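Local structure of oxygen-independent coproporphyrinogen III oxidase (Escherichia coli, 1OLT) at residues C62-Y67 and L181-Q186; L214-P219 and D257-S262; F203-I208 and P234-V239; L118-I123 and L153-H158. The protein catalyses the anaerobic oxidative decarboxylation of two propionate groups of coproporphyrinogen III to vinyl groups in heme biosynthesis, using S-adenosylmethionine and a [4Fe-4S] cluster. One frame throughout, in Å; residues are numbered along the deposited sequence. Where two conformers were deposited one is given.

Contact 1. Residues C62-Y67 and L181-Q186; sequences CHKLCY and LVNREQ. With SF4 (iron/sulfur cluster), chain B; SAM (S-adenosylmethionine), chain C.
Tyr-67 lays its ring against the end of helix 176-182, where CB of Asn-183 sits over the centre of one face, 3.5 Å from the ring centroid, in a CH-pi contact. At the ring's edge lies the carbonyl oxygen of Leu-181. A backbone bond runs beside this pairing, from Tyr-67 N to Val-182 O, nearly straight (172°). Asn-183 closes the helix in a Schellman motif with positive phi, which asparagine tolerates well. Its CG stands anti to the backbone N (chi1 -163°), which carries the amide over to the cluster loop, and ND2 bonds Leu-65 O at 2.9 Å. Without the ring of Tyr-67, as with a serine here, a gap is likely to open over Asn-183 CB and beside Leu-181 O. Water 1 links Lys-64 NZ to Glu-185 O.

Deeper in, Cys-62 SG binds iron FE1 at 2.3 Å and Cys-66 SG binds iron FE4. A chi1 of -158° turns the extended Arg-184 chain away from its own N and carries the guanidinium to S-adenosylmethionine: NH1 meets O and NH2 meets OXT, each at 2.9 Å. Gln-186 OE1 accepts from Arg-184 NE and steadies its rotation. Arginine suits this place because its two parallel N-H groups match a carboxylate. With Cys-69, the two cysteines form the CxxxCxxC cluster loop of radical SAM enzymes, whose iron FE3 is chelated by the amino and carboxylate groups of S-adenosylmethionine.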
loop_
_atom_site.group_PDB
_atom_site.type_symbol
_atom_site.label_atom_id
_atom_site.label_comp_id
_atom_site.label_asym_id
_atom_site.label_seq_id
_atom_site.Cartn_x
_atom_site.Cartn_y
_atom_site.Cartn_z
ATOM N N CYS A 62 -8.639 -8.956 13.289
ATOM C CA CYS A 62 -7.862 -8.256 14.304
ATOM C C CYS A 62 -8.361 -8.622 15.705
ATOM O O CYS A 62 -9.530 -8.925 15.904
ATOM C CB CYS A 62 -7.928 -6.751 14.097
ATOM S SG CYS A 62 -7.416 -6.186 12.476
ATOM N N HIS A 63 -7.470 -8.543 16.688
ATOM C CA HIS A 63 -7.807 -8.868 18.090
ATOM C C HIS A 63 -8.717 -7.800 18.734
ATOM O O HIS A 63 -9.588 -8.122 19.536
ATOM C CB HIS A 63 -6.527 -9.007 18.938
ATOM C CG HIS A 63 -5.672 -10.152 18.508
ATOM N ND1 HIS A 63 -6.157 -11.433 18.376
ATOM C CD2 HIS A 63 -4.347 -10.232 18.291
ATOM C CE1 HIS A 63 -5.180 -12.243 18.012
ATOM N NE2 HIS A 63 -4.073 -11.540 17.936
ATOM N N LYS A 64 -8.504 -6.530 18.341
ATOM C CA LYS A 64 -9.027 -5.393 19.081
ATOM C C LYS A 64 -9.335 -4.176 18.147
ATOM O O LYS A 64 -8.672 -4.012 17.115
ATOM C CB LYS A 64 -7.985 -5.015 20.147
ATOM C CG LYS A 64 -8.561 -4.103 21.233
ATOM C CD LYS A 64 -7.536 -3.660 22.324
ATOM C CE LYS A 64 -6.921 -4.861 23.155
ATOM N NZ LYS A 64 -5.914 -4.290 24.187
ATOM N N LEU A 65 -10.301 -3.366 18.484
ATOM C CA LEU A 65 -10.782 -2.310 17.578
ATOM C C LEU A 65 -9.981 -1.002 17.751
ATOM O O LEU A 65 -10.161 -0.311 18.691
ATOM C CB LEU A 65 -12.250 -2.017 17.818
ATOM C CG LEU A 65 -12.925 -0.919 17.014
ATOM C CD1 LEU A 65 -12.878 -1.285 15.528
ATOM C CD2 LEU A 65 -14.297 -0.778 17.490
ATOM N N CYS A 66 -9.059 -0.726 16.808
ATOM C CA CYS A 66 -8.396 0.545 16.772
ATOM C C CYS A 66 -9.429 1.558 16.268
ATOM O O CYS A 66 -9.958 1.381 15.165
ATOM C CB CYS A 66 -7.214 0.507 15.808
ATOM S SG CYS A 66 -5.921 -0.731 16.224
ATOM N N TYR A 67 -9.650 2.635 17.009
ATOM C CA TYR A 67 -10.694 3.600 16.665
ATOM C C TYR A 67 -10.405 4.449 15.411
ATOM O O TYR A 67 -11.368 4.903 14.805
ATOM C CB TYR A 67 -10.990 4.539 17.806
ATOM C CG TYR A 67 -11.490 3.875 19.103
ATOM C CD1 TYR A 67 -12.029 2.600 19.112
ATOM C CD2 TYR A 67 -11.364 4.553 20.324
ATOM C CE1 TYR A 67 -12.445 1.987 20.334
ATOM C CE2 TYR A 67 -11.813 3.973 21.549
ATOM C CZ TYR A 67 -12.342 2.683 21.537
ATOM O OH TYR A 67 -12.767 2.066 22.719
ATOM N N LEU A 181 -6.708 7.204 23.600
ATOM C CA LEU A 181 -7.828 7.780 22.817
ATOM C C LEU A 181 -8.230 7.001 21.561
ATOM O O LEU A 181 -9.360 7.119 21.093
ATOM C CB LEU A 181 -7.553 9.226 22.454
ATOM C CG LEU A 181 -7.459 10.120 23.661
ATOM C CD1 LEU A 181 -6.880 11.436 23.201
ATOM C CD2 LEU A 181 -8.815 10.383 24.402
ATOM N N VAL A 182 -7.346 6.171 21.025
ATOM C CA VAL A 182 -7.659 5.384 19.861
ATOM C C VAL A 182 -7.675 3.901 20.149
ATOM O O VAL A 182 -7.791 3.098 19.214
ATOM C CB VAL A 182 -6.724 5.691 18.652
ATOM C CG1 VAL A 182 -6.745 7.153 18.297
ATOM C CG2 VAL A 182 -5.251 5.237 18.900
ATOM N N ASN A 183 -7.637 3.516 21.434
ATOM C CA ASN A 183 -7.696 2.111 21.820
ATOM C C ASN A 183 -6.596 1.283 21.236
ATOM O O ASN A 183 -6.842 0.154 20.783
ATOM C CB ASN A 183 -9.085 1.489 21.474
ATOM C CG ASN A 183 -9.335 0.201 22.196
ATOM O OD1 ASN A 183 -8.781 -0.037 23.332
ATOM N ND2 ASN A 183 -10.201 -0.690 21.578
ATOM N N ARG A 184 -5.362 1.826 21.241
ATOM C CA ARG A 184 -4.215 1.101 20.761
ATOM C C ARG A 184 -3.048 1.163 21.773
ATOM O O ARG A 184 -1.901 1.431 21.434
ATOM C CB ARG A 184 -3.731 1.553 19.386
ATOM C CG ARG A 184 -2.873 0.399 18.699
ATOM C CD ARG A 184 -2.197 0.890 17.621
ATOM N NE ARG A 184 -1.242 -0.030 17.071
ATOM C CZ ARG A 184 -1.387 -0.763 15.976
ATOM N NH1 ARG A 184 -2.536 -0.813 15.304
ATOM N NH2 ARG A 184 -0.331 -1.464 15.560
ATOM N N GLU A 185 -3.377 0.889 23.024
ATOM C CA GLU A 185 -2.389 0.752 24.060
ATOM C C GLU A 185 -1.434 -0.384 23.633
ATOM O O GLU A 185 -1.860 -1.455 23.279
ATOM C CB GLU A 185 -3.041 0.374 25.378
ATOM C CG GLU A 185 -2.054 0.025 26.472
ATOM C CD GLU A 185 -1.302 1.223 26.932
ATOM O OE1 GLU A 185 -1.928 2.322 26.903
ATOM O OE2 GLU A 185 -0.089 1.049 27.357
ATOM N N GLN A 186 -0.153 -0.105 23.711
ATOM C CA GLN A 186 0.891 -1.038 23.334
ATOM C C GLN A 186 2.161 -0.773 24.146
ATOM O O GLN A 186 2.426 0.368 24.719
ATOM C CB GLN A 186 1.110 -1.014 21.762
ATOM C CG GLN A 186 1.402 0.175 21.276
ATOM C CD GLN A 186 1.250 0.359 19.742
ATOM O OE1 GLN A 186 0.894 -0.540 18.969
ATOM N NE2 GLN A 186 1.615 1.560 19.328
HETATM FE FE1 SF4 B . -6.630 -4.048 12.901
HETATM FE FE2 SF4 B . -6.670 -1.627 11.802
HETATM FE FE3 SF4 B . -4.506 -2.872 12.365
HETATM FE FE4 SF4 B . -5.883 -2.001 14.088
HETATM S S1 SF4 B . -4.817 -0.639 12.579
HETATM S S2 SF4 B . -4.903 -3.982 14.318
HETATM S S3 SF4 B . -7.857 -2.423 13.502
HETATM S S4 SF4 B . -5.994 -3.414 10.887
HETATM N N SAM C . -3.030 -4.794 11.573
HETATM C CA SAM C . -1.631 -4.431 11.759
HETATM C C SAM C . -1.409 -3.253 12.715
HETATM O O SAM C . -2.384 -2.462 12.963
HETATM O OXT SAM C . -0.308 -3.213 13.225
HETATM C CB SAM C . -1.102 -4.044 10.364
HETATM C CG SAM C . -1.235 -2.644 9.827
HETATM S SD SAM C . -2.873 -2.135 9.369
HETATM C CE SAM C . -3.452 -3.401 8.232
HETATM C "C5'" SAM C . -2.500 -0.942 7.972
HETATM C "C4'" SAM C . -2.158 0.554 8.305
HETATM O "O4'" SAM C . -3.140 1.484 7.868
HETATM C "C3'" SAM C . -2.072 0.839 9.786
HETATM O "O3'" SAM C . -0.891 0.319 10.408
HETATM C "C2'" SAM C . -2.252 2.361 9.863
HETATM O "O2'" SAM C . -0.989 3.025 9.876
HETATM C "C1'" SAM C . -2.961 2.693 8.573
HETATM N N9 SAM C . -4.271 3.284 8.759
HETATM C C8 SAM C . -5.393 2.590 9.131
HETATM N N7 SAM C . -6.424 3.429 9.179
HETATM C C5 SAM C . -5.966 4.668 8.813
HETATM C C6 SAM C . -6.592 5.919 8.677
HETATM N N6 SAM C . -7.894 6.106 8.893
HETATM N N1 SAM C . -5.825 6.980 8.288
HETATM C C2 SAM C . -4.457 6.813 8.048
HETATM N N3 SAM C . -3.849 5.609 8.168
HETATM C C4 SAM C . -4.604 4.561 8.558
HETATM O O HOH W 1 -4.348 -2.287 22.769
#

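Contact 2. Residues L214-P219 and D257-S262; sequences LPKQTP and DADLPS
The type II turn from Leu-214 to Gln-217 meets the end of the 3-10 segment 257-259 through one backbone bond, Lys-216 N to Asp-259 O, 2.8 Å long and nearly straight at 172°. Proline at the second position of the turn supplies the required phi, while Lys-216 takes the positive phi of the third. Pro-215 lays one side along the other loop, its CB 3.6 Å from Asp-259 CB and its CD 3.9 Å from Leu-260 CD2, with the leucine side chain lying alongside. Pro-261 brings its CD to 3.4 Å from Leu-214 O and its CB close to Gln-217 O; the rigid ring thus lies against both end carbonyls of the turn. Lys-216 bends at chi2 (-67°) and crosses Asp-259 at a slant, CE near OD1; NZ and OD1 stay 4.3 Å apart. Gln-217 turns its amide inward, OE1 accepting from Leu-214 N and NE2 donating to Asp-173. Thr-218 and Ser-262 are both N-caps, and the arrangement joins two strand-to-helix loops of the radical SAM core, each leading into its next helix.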
loop_
_atom_site.group_PDB
_atom_site.type_symbol
_atom_site.label_atom_id
_atom_site.label_comp_id
_atom_site.label_asym_id
_atom_site.label_seq_id
_atom_site.Cartn_x
_atom_site.Cartn_y
_atom_site.Cartn_z
ATOM N N LEU A 214 -3.910 12.251 14.526
ATOM C CA LEU A 214 -4.693 11.545 15.533
ATOM C C LEU A 214 -5.032 12.480 16.673
ATOM O O LEU A 214 -4.344 13.470 16.869
ATOM C CB LEU A 214 -3.896 10.346 16.041
ATOM C CG LEU A 214 -3.648 9.197 15.101
ATOM C CD1 LEU A 214 -2.805 8.118 15.715
ATOM C CD2 LEU A 214 -4.948 8.538 14.545
ATOM N N PRO A 215 -6.073 12.148 17.479
ATOM C CA PRO A 215 -6.489 12.992 18.585
ATOM C C PRO A 215 -5.391 13.266 19.550
ATOM O O PRO A 215 -4.638 12.419 19.941
ATOM C CB PRO A 215 -7.634 12.213 19.247
ATOM C CG PRO A 215 -7.494 10.865 18.770
ATOM C CD PRO A 215 -6.911 10.927 17.366
ATOM N N LYS A 216 -5.324 14.516 19.920
ATOM C CA LYS A 216 -4.362 15.071 20.873
ATOM C C LYS A 216 -2.910 15.137 20.386
ATOM O O LYS A 216 -2.065 15.591 21.127
ATOM C CB LYS A 216 -4.436 14.391 22.269
ATOM C CG LYS A 216 -5.798 14.555 22.974
ATOM C CD LYS A 216 -6.023 16.034 23.341
ATOM C CE LYS A 216 -7.072 16.203 24.450
ATOM N NZ LYS A 216 -6.979 17.610 24.946
ATOM N N GLN A 217 -2.609 14.773 19.145
ATOM C CA GLN A 217 -1.228 14.969 18.627
ATOM C C GLN A 217 -0.977 16.428 18.357
ATOM O O GLN A 217 -1.864 17.127 17.847
ATOM C CB GLN A 217 -1.014 14.227 17.315
ATOM C CG GLN A 217 -0.935 12.728 17.493
ATOM C CD GLN A 217 -0.696 12.033 16.147
ATOM O OE1 GLN A 217 -1.115 12.574 15.066
ATOM N NE2 GLN A 217 -0.059 10.878 16.169
ATOM N N THR A 218 0.199 16.909 18.673
ATOM C CA THR A 218 0.641 18.261 18.295
ATOM C C THR A 218 2.049 18.183 17.681
ATOM O O THR A 218 2.648 17.148 17.731
ATOM C CB THR A 218 0.775 19.127 19.555
ATOM O OG1 THR A 218 1.723 18.492 20.391
ATOM C CG2 THR A 218 -0.561 19.204 20.454
ATOM N N PRO A 219 2.563 19.259 17.083
ATOM C CA PRO A 219 3.968 19.302 16.648
ATOM C C PRO A 219 4.940 18.792 17.705
ATOM O O PRO A 219 5.815 17.944 17.389
ATOM C CB PRO A 219 4.174 20.789 16.232
ATOM C CG PRO A 219 2.820 21.178 15.708
ATOM C CD PRO A 219 1.817 20.429 16.615
ATOM N N ASP A 257 -13.874 14.861 17.467
ATOM C CA ASP A 257 -13.395 15.805 16.453
ATOM C C ASP A 257 -12.629 16.991 17.079
ATOM O O ASP A 257 -11.615 17.426 16.566
ATOM C CB ASP A 257 -14.608 16.320 15.632
ATOM C CG ASP A 257 -15.089 15.291 14.620
ATOM O OD1 ASP A 257 -15.137 14.067 14.878
ATOM O OD2 ASP A 257 -15.413 15.638 13.492
ATOM N N ALA A 258 -13.063 17.453 18.222
ATOM C CA ALA A 258 -12.367 18.527 18.889
ATOM C C ALA A 258 -10.954 18.221 19.353
ATOM O O ALA A 258 -10.193 19.155 19.609
ATOM C CB ALA A 258 -13.228 19.074 20.080
ATOM N N ASP A 259 -10.588 16.949 19.505
ATOM C CA ASP A 259 -9.214 16.585 19.900
ATOM C C ASP A 259 -8.271 16.578 18.704
ATOM O O ASP A 259 -7.040 16.480 18.873
ATOM C CB ASP A 259 -9.129 15.184 20.496
ATOM C CG ASP A 259 -9.849 15.047 21.834
ATOM O OD1 ASP A 259 -10.104 16.073 22.487
ATOM O OD2 ASP A 259 -10.179 13.912 22.288
ATOM N N LEU A 260 -8.823 16.586 17.494
ATOM C CA LEU A 260 -7.958 16.482 16.311
ATOM C C LEU A 260 -7.162 17.747 16.174
ATOM O O LEU A 260 -7.626 18.832 16.458
ATOM C CB LEU A 260 -8.762 16.197 15.041
ATOM C CG LEU A 260 -9.613 14.896 15.060
ATOM C CD1 LEU A 260 -10.384 14.781 13.762
ATOM C CD2 LEU A 260 -8.801 13.698 15.304
ATOM N N PRO A 261 -5.943 17.619 15.708
ATOM C CA PRO A 261 -5.137 18.825 15.458
ATOM C C PRO A 261 -5.690 19.745 14.365
ATOM O O PRO A 261 -6.284 19.283 13.393
ATOM C CB PRO A 261 -3.762 18.264 15.070
ATOM C CG PRO A 261 -3.944 16.850 14.830
ATOM C CD PRO A 261 -5.235 16.369 15.402
ATOM N N SER A 262 -5.454 21.042 14.546
ATOM C CA SER A 262 -5.815 22.063 13.593
ATOM C C SER A 262 -5.042 21.813 12.321
ATOM O O SER A 262 -4.078 21.081 12.362
ATOM C CB SER A 262 -5.501 23.434 14.146
ATOM O OG SER A 262 -4.102 23.634 14.051
HETATM O O HOH W 2 -9.198 18.266 22.984
HETATM O O HOH W 3 -4.351 18.008 18.917
#

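Contact 3. Residues F203-I208 and P234-V239; sequences FTSTNI and PDRLSV
Ile-208 and Arg-236 belong to neighbouring parallel strands of a beta-alpha-beta unit in the radical SAM core, with helix 219-232 as the crossover. Ile-208 N donates to Arg-236 O at 3.0 Å, and Ile-208 O accepts from Ser-238 N at 2.9 Å. One step earlier, Thr-206 O receives Arg-236 N and, weakly, Asp-235 N. Asp-235, just ahead of strand 236-241, answers in return: the anti lone pair of OD2 takes Thr-206 N, a carboxylate being a ready acceptor for a backbone N-H. Its other oxygen, OD1, forms a salt bridge with Arg-292, which probably steadies the carboxylate. On the face shared with Leu-237, Ile-208 packs CG2 against Pro-234 CB at 3.9 Å; Val-229 of the crossover helix touches all three of these apolar residues. Arg-236 lies on the other face with Asn-207, and its guanidinium NH2 has salt bridges to Asp-295 and Glu-296. With serine and arginine each in one of two modelled conformers, Ser-205 CB stands 3.7 Å above the Arg-236 guanidinium plane, over its centre.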
loop_
_atom_site.group_PDB
_atom_site.type_symbol
_atom_site.label_atom_id
_atom_site.label_comp_id
_atom_site.label_asym_id
_atom_site.label_seq_id
_atom_site.Cartn_x
_atom_site.Cartn_y
_atom_site.Cartn_z
ATOM N N PHE A 203 15.487 -10.397 9.072
ATOM C CA PHE A 203 14.535 -9.565 8.314
ATOM C C PHE A 203 15.244 -8.255 7.867
ATOM O O PHE A 203 16.014 -7.694 8.641
ATOM C CB PHE A 203 13.329 -9.198 9.114
ATOM C CG PHE A 203 12.318 -10.281 9.218
ATOM C CD1 PHE A 203 11.351 -10.436 8.245
ATOM C CD2 PHE A 203 12.333 -11.145 10.323
ATOM C CE1 PHE A 203 10.389 -11.464 8.339
ATOM C CE2 PHE A 203 11.376 -12.148 10.475
ATOM C CZ PHE A 203 10.400 -12.353 9.471
ATOM N N THR A 204 15.023 -7.852 6.617
ATOM C CA THR A 204 15.547 -6.571 6.060
ATOM C C THR A 204 14.411 -5.780 5.493
ATOM O O THR A 204 13.355 -6.283 5.286
ATOM C CB THR A 204 16.568 -6.803 4.930
ATOM O OG1 THR A 204 15.998 -7.672 3.957
ATOM C CG2 THR A 204 17.768 -7.557 5.396
ATOM N N SER A 205 14.625 -4.514 5.181
ATOM C CA SER A 205 13.544 -3.638 4.688
ATOM C C SER A 205 12.360 -3.540 5.602
ATOM O O SER A 205 11.221 -3.409 5.141
ATOM C CB SER A 205 13.036 -4.086 3.319
ATOM O OG SER A 205 14.098 -4.119 2.395
ATOM N N THR A 206 12.599 -3.603 6.908
ATOM C CA THR A 206 11.505 -3.478 7.878
ATOM C C THR A 206 10.870 -2.086 7.917
ATOM O O THR A 206 11.562 -1.073 8.119
ATOM C CB THR A 206 12.022 -3.834 9.258
ATOM O OG1 THR A 206 12.367 -5.220 9.256
ATOM C CG2 THR A 206 10.970 -3.752 10.266
ATOM N N ASN A 207 9.551 -2.057 7.768
ATOM C CA ASN A 207 8.763 -0.844 7.756
ATOM C C ASN A 207 8.018 -0.696 9.053
ATOM O O ASN A 207 7.514 -1.709 9.621
ATOM C CB ASN A 207 7.778 -0.881 6.571
ATOM C CG ASN A 207 6.845 0.291 6.574
ATOM O OD1 ASN A 207 5.663 0.206 6.993
ATOM N ND2 ASN A 207 7.359 1.408 6.207
ATOM N N ILE A 208 7.949 0.531 9.560
ATOM C CA ILE A 208 6.913 0.878 10.525
ATOM C C ILE A 208 5.898 1.921 10.018
ATOM O O ILE A 208 6.278 2.929 9.310
ATOM C CB ILE A 208 7.470 1.309 11.839
ATOM C CG1 ILE A 208 8.089 2.629 11.792
ATOM C CG2 ILE A 208 8.503 0.324 12.420
ATOM C CD1 ILE A 208 8.059 3.234 13.104
ATOM N N PRO A 234 14.046 1.774 12.221
ATOM C CA PRO A 234 13.450 0.967 11.176
ATOM C C PRO A 234 14.165 1.222 9.883
ATOM O O PRO A 234 14.787 2.275 9.740
ATOM C CB PRO A 234 11.999 1.487 11.079
ATOM C CG PRO A 234 12.035 2.844 11.571
ATOM C CD PRO A 234 13.178 2.904 12.601
ATOM N N ASP A 235 14.058 0.294 8.942
ATOM C CA ASP A 235 14.616 0.475 7.622
ATOM C C ASP A 235 13.766 1.447 6.767
ATOM O O ASP A 235 14.315 2.171 5.927
ATOM C CB ASP A 235 14.758 -0.856 6.894
ATOM C CG ASP A 235 15.661 -1.809 7.629
ATOM O OD1 ASP A 235 16.756 -1.361 8.072
ATOM O OD2 ASP A 235 15.348 -2.986 7.840
ATOM N N ARG A 236 12.471 1.486 7.026
ATOM C CA ARG A 236 11.541 2.249 6.214
ATOM C C ARG A 236 10.422 2.717 7.129
ATOM O O ARG A 236 10.111 2.052 8.134
ATOM C CB ARG A 236 10.884 1.406 5.096
ATOM C CG ARG A 236 11.713 0.940 3.974
ATOM C CD ARG A 236 10.975 -0.138 3.077
ATOM N NE ARG A 236 11.824 -0.538 1.945
ATOM C CZ ARG A 236 11.565 -1.516 1.068
ATOM N NH1 ARG A 236 10.435 -2.213 1.114
ATOM N NH2 ARG A 236 12.442 -1.764 0.104
ATOM N N LEU A 237 9.802 3.834 6.761
ATOM C CA LEU A 237 8.682 4.408 7.507
ATOM C C LEU A 237 7.575 4.803 6.544
ATOM O O LEU A 237 7.816 5.297 5.421
ATOM C CB LEU A 237 9.044 5.653 8.295
ATOM C CG LEU A 237 10.100 5.581 9.358
ATOM C CD1 LEU A 237 11.434 5.894 8.805
ATOM C CD2 LEU A 237 9.818 6.573 10.448
ATOM N N SER A 238 6.368 4.587 6.979
ATOM C CA SER A 238 5.206 5.065 6.294
ATOM C C SER A 238 4.471 5.950 7.276
ATOM O O SER A 238 4.047 5.473 8.309
ATOM C CB SER A 238 4.371 3.897 5.823
ATOM O OG SER A 238 5.137 3.008 5.024
ATOM N N VAL A 239 4.293 7.205 6.959
ATOM C CA VAL A 239 3.711 8.204 7.851
ATOM C C VAL A 239 2.441 8.735 7.167
ATOM O O VAL A 239 2.514 9.556 6.247
ATOM C CB VAL A 239 4.693 9.287 8.089
ATOM C CG1 VAL A 239 4.167 10.276 9.187
ATOM C CG2 VAL A 239 6.019 8.689 8.557
#

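Contact 4. Residues L118-I123 and L153-H158; sequences LNKAQI and LDVLDH
A chi1 of -172° at His-158 turns the side chain away from its backbone N and swings the imidazole toward helix 120-133, while Lys-120, extended beyond CG, runs across to Asp-154. The lysine's CB lies over the centre of one imidazole face, 3.8 Å from the centroid and 12° off the normal, a CH-pi contact. His-158 NE2 makes a weak bond (3.0 Å, 126°) to Lys-120 O, and Ser-124 OG is a further weak partner of this nitrogen. Ile-123 CG2 meets the ring's edge at CD2, and Ile-123 CD1 packs on Val-155 CG1 at 4.3 Å. Losing this imidazole to an alanine is likely to open a gap beside Ile-123 and cost Lys-120 O a weak donor. Lysine suits this exposed position, its methylenes serving the ring and its ammonium reaching the Asp-154 carboxylate in a salt bridge, although the position of NZ is uncertain. Asn-119 and Gln-122 start their helix as a capping box. The polar links are modest, and apolar packing and CH-pi contact join the two helices.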
loop_
_atom_site.group_PDB
_atom_site.type_symbol
_atom_site.label_atom_id
_atom_site.label_comp_id
_atom_site.label_asym_id
_atom_site.label_seq_id
_atom_site.Cartn_x
_atom_site.Cartn_y
_atom_site.Cartn_z
ATOM N N LEU A 118 -3.246 -14.993 12.678
ATOM C CA LEU A 118 -2.994 -16.406 12.453
ATOM C C LEU A 118 -1.918 -16.932 13.409
ATOM O O LEU A 118 -0.810 -16.402 13.480
ATOM C CB LEU A 118 -2.605 -16.668 11.031
ATOM C CG LEU A 118 -3.529 -16.170 9.912
ATOM C CD1 LEU A 118 -2.961 -16.629 8.604
ATOM C CD2 LEU A 118 -4.907 -16.685 10.066
ATOM N N ASN A 119 -2.225 -18.023 14.093
ATOM C CA ASN A 119 -1.255 -18.672 14.920
ATOM C C ASN A 119 -0.168 -19.431 14.071
ATOM O O ASN A 119 -0.249 -19.486 12.839
ATOM C CB ASN A 119 -2.006 -19.519 16.012
ATOM C CG ASN A 119 -2.722 -20.766 15.438
ATOM O OD1 ASN A 119 -2.296 -21.327 14.408
ATOM N ND2 ASN A 119 -3.744 -21.232 16.137
ATOM N N LYS A 120 0.842 -20.008 14.694
ATOM C CA LYS A 120 1.906 -20.705 13.951
ATOM C C LYS A 120 1.430 -21.801 13.032
ATOM O O LYS A 120 1.865 -21.913 11.869
ATOM C CB LYS A 120 2.969 -21.251 14.928
ATOM C CG LYS A 120 3.779 -20.159 15.702
ATOM C CD LYS A 120 4.781 -20.871 16.705
ATOM C CE LYS A 120 5.269 -19.928 17.776
ATOM N NZ LYS A 120 6.441 -20.508 18.649
ATOM N N ALA A 121 0.501 -22.635 13.528
ATOM C CA ALA A 121 -0.068 -23.705 12.699
ATOM C C ALA A 121 -0.840 -23.159 11.493
ATOM O O ALA A 121 -0.686 -23.663 10.419
ATOM C CB ALA A 121 -0.994 -24.664 13.541
ATOM N N GLN A 122 -1.617 -22.126 11.684
ATOM C CA GLN A 122 -2.358 -21.476 10.611
ATOM C C GLN A 122 -1.432 -20.792 9.556
ATOM O O GLN A 122 -1.635 -20.918 8.342
ATOM C CB GLN A 122 -3.367 -20.452 11.219
ATOM C CG GLN A 122 -4.449 -21.167 11.975
ATOM C CD GLN A 122 -5.204 -20.287 12.904
ATOM O OE1 GLN A 122 -4.740 -19.158 13.260
ATOM N NE2 GLN A 122 -6.346 -20.817 13.417
ATOM N N ILE A 123 -0.402 -20.113 10.027
ATOM C CA ILE A 123 0.610 -19.518 9.144
ATOM C C ILE A 123 1.176 -20.621 8.300
ATOM O O ILE A 123 1.283 -20.492 7.079
ATOM C CB ILE A 123 1.725 -18.878 9.970
ATOM C CG1 ILE A 123 1.218 -17.597 10.584
ATOM C CG2 ILE A 123 2.932 -18.609 9.096
ATOM C CD1 ILE A 123 2.064 -17.069 11.706
ATOM N N LEU A 153 7.596 -13.158 20.601
ATOM C CA LEU A 153 8.763 -12.950 19.742
ATOM C C LEU A 153 9.069 -14.159 18.839
ATOM O O LEU A 153 9.490 -13.974 17.707
ATOM C CB LEU A 153 10.013 -12.682 20.585
ATOM C CG LEU A 153 10.142 -11.333 21.295
ATOM C CD1 LEU A 153 11.484 -11.335 22.119
ATOM C CD2 LEU A 153 10.165 -10.236 20.395
ATOM N N ASP A 154 8.844 -15.398 19.314
ATOM C CA ASP A 154 9.159 -16.563 18.487
ATOM C C ASP A 154 8.287 -16.752 17.291
ATOM O O ASP A 154 8.588 -17.561 16.461
ATOM C CB ASP A 154 9.333 -17.841 19.309
ATOM C CG ASP A 154 8.028 -18.419 19.777
ATOM O OD1 ASP A 154 6.913 -17.951 19.421
ATOM O OD2 ASP A 154 8.027 -19.387 20.531
ATOM N N VAL A 155 7.189 -16.006 17.162
ATOM C CA VAL A 155 6.425 -15.993 15.916
ATOM C C VAL A 155 7.297 -15.460 14.748
ATOM O O VAL A 155 7.146 -15.892 13.597
ATOM C CB VAL A 155 5.066 -15.221 16.041
ATOM C CG1 VAL A 155 4.353 -15.029 14.694
ATOM C CG2 VAL A 155 4.128 -15.892 17.055
ATOM N N LEU A 156 8.201 -14.512 15.031
ATOM C CA LEU A 156 9.122 -14.022 14.004
ATOM C C LEU A 156 10.065 -15.116 13.524
ATOM O O LEU A 156 10.289 -15.235 12.318
ATOM C CB LEU A 156 9.921 -12.816 14.502
ATOM C CG LEU A 156 9.071 -11.598 14.902
ATOM C CD1 LEU A 156 10.017 -10.479 15.303
ATOM C CD2 LEU A 156 8.042 -11.157 13.911
ATOM N N ASP A 157 10.607 -15.934 14.435
ATOM C CA ASP A 157 11.427 -17.081 14.019
ATOM C C ASP A 157 10.604 -18.036 13.123
ATOM O O ASP A 157 11.091 -18.531 12.140
ATOM C CB ASP A 157 12.000 -17.839 15.192
ATOM C CG ASP A 157 12.811 -16.909 16.130
ATOM O OD1 ASP A 157 12.241 -16.184 16.964
ATOM O OD2 ASP A 157 14.003 -16.838 16.036
ATOM N N HIS A 158 9.364 -18.254 13.467
ATOM C CA HIS A 158 8.510 -19.132 12.683
ATOM C C HIS A 158 8.243 -18.550 11.301
ATOM O O HIS A 158 8.295 -19.274 10.311
ATOM C CB HIS A 158 7.204 -19.319 13.356
ATOM C CG HIS A 158 6.333 -20.357 12.706
ATOM N ND1 HIS A 158 6.588 -21.697 12.810
ATOM C CD2 HIS A 158 5.214 -20.244 11.955
ATOM C CE1 HIS A 158 5.665 -22.386 12.161
ATOM N NE2 HIS A 158 4.804 -21.521 11.634
HETATM O O HOH W 4 9.181 -20.184 16.626
#

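Overall arrangement
All four contacts lie within the radical SAM core, but at different depths. Contact 3 is the buried one, made mainly by regular backbone bonds between adjacent parallel strands. Contact 4 is at the surface, where two helices meet mostly through side chains; it touches contact 3 through Phe-203, whose ring meets the carbonyl oxygen of Leu-156. Contacts 1 and 2 are partly buried loop contacts with centres about 17 Å apart, and they meet directly: Leu-181 and Val-182 pack on Lys-216 and Pro-215. Contact 1 alone binds iron and cofactor, whereas contact 2 relies on prolines and one backbone bond. Contact 3 pairs strands 207-212 and 236-241, contact 2 joins the loops that follow them, and their segments alternate along the sequence.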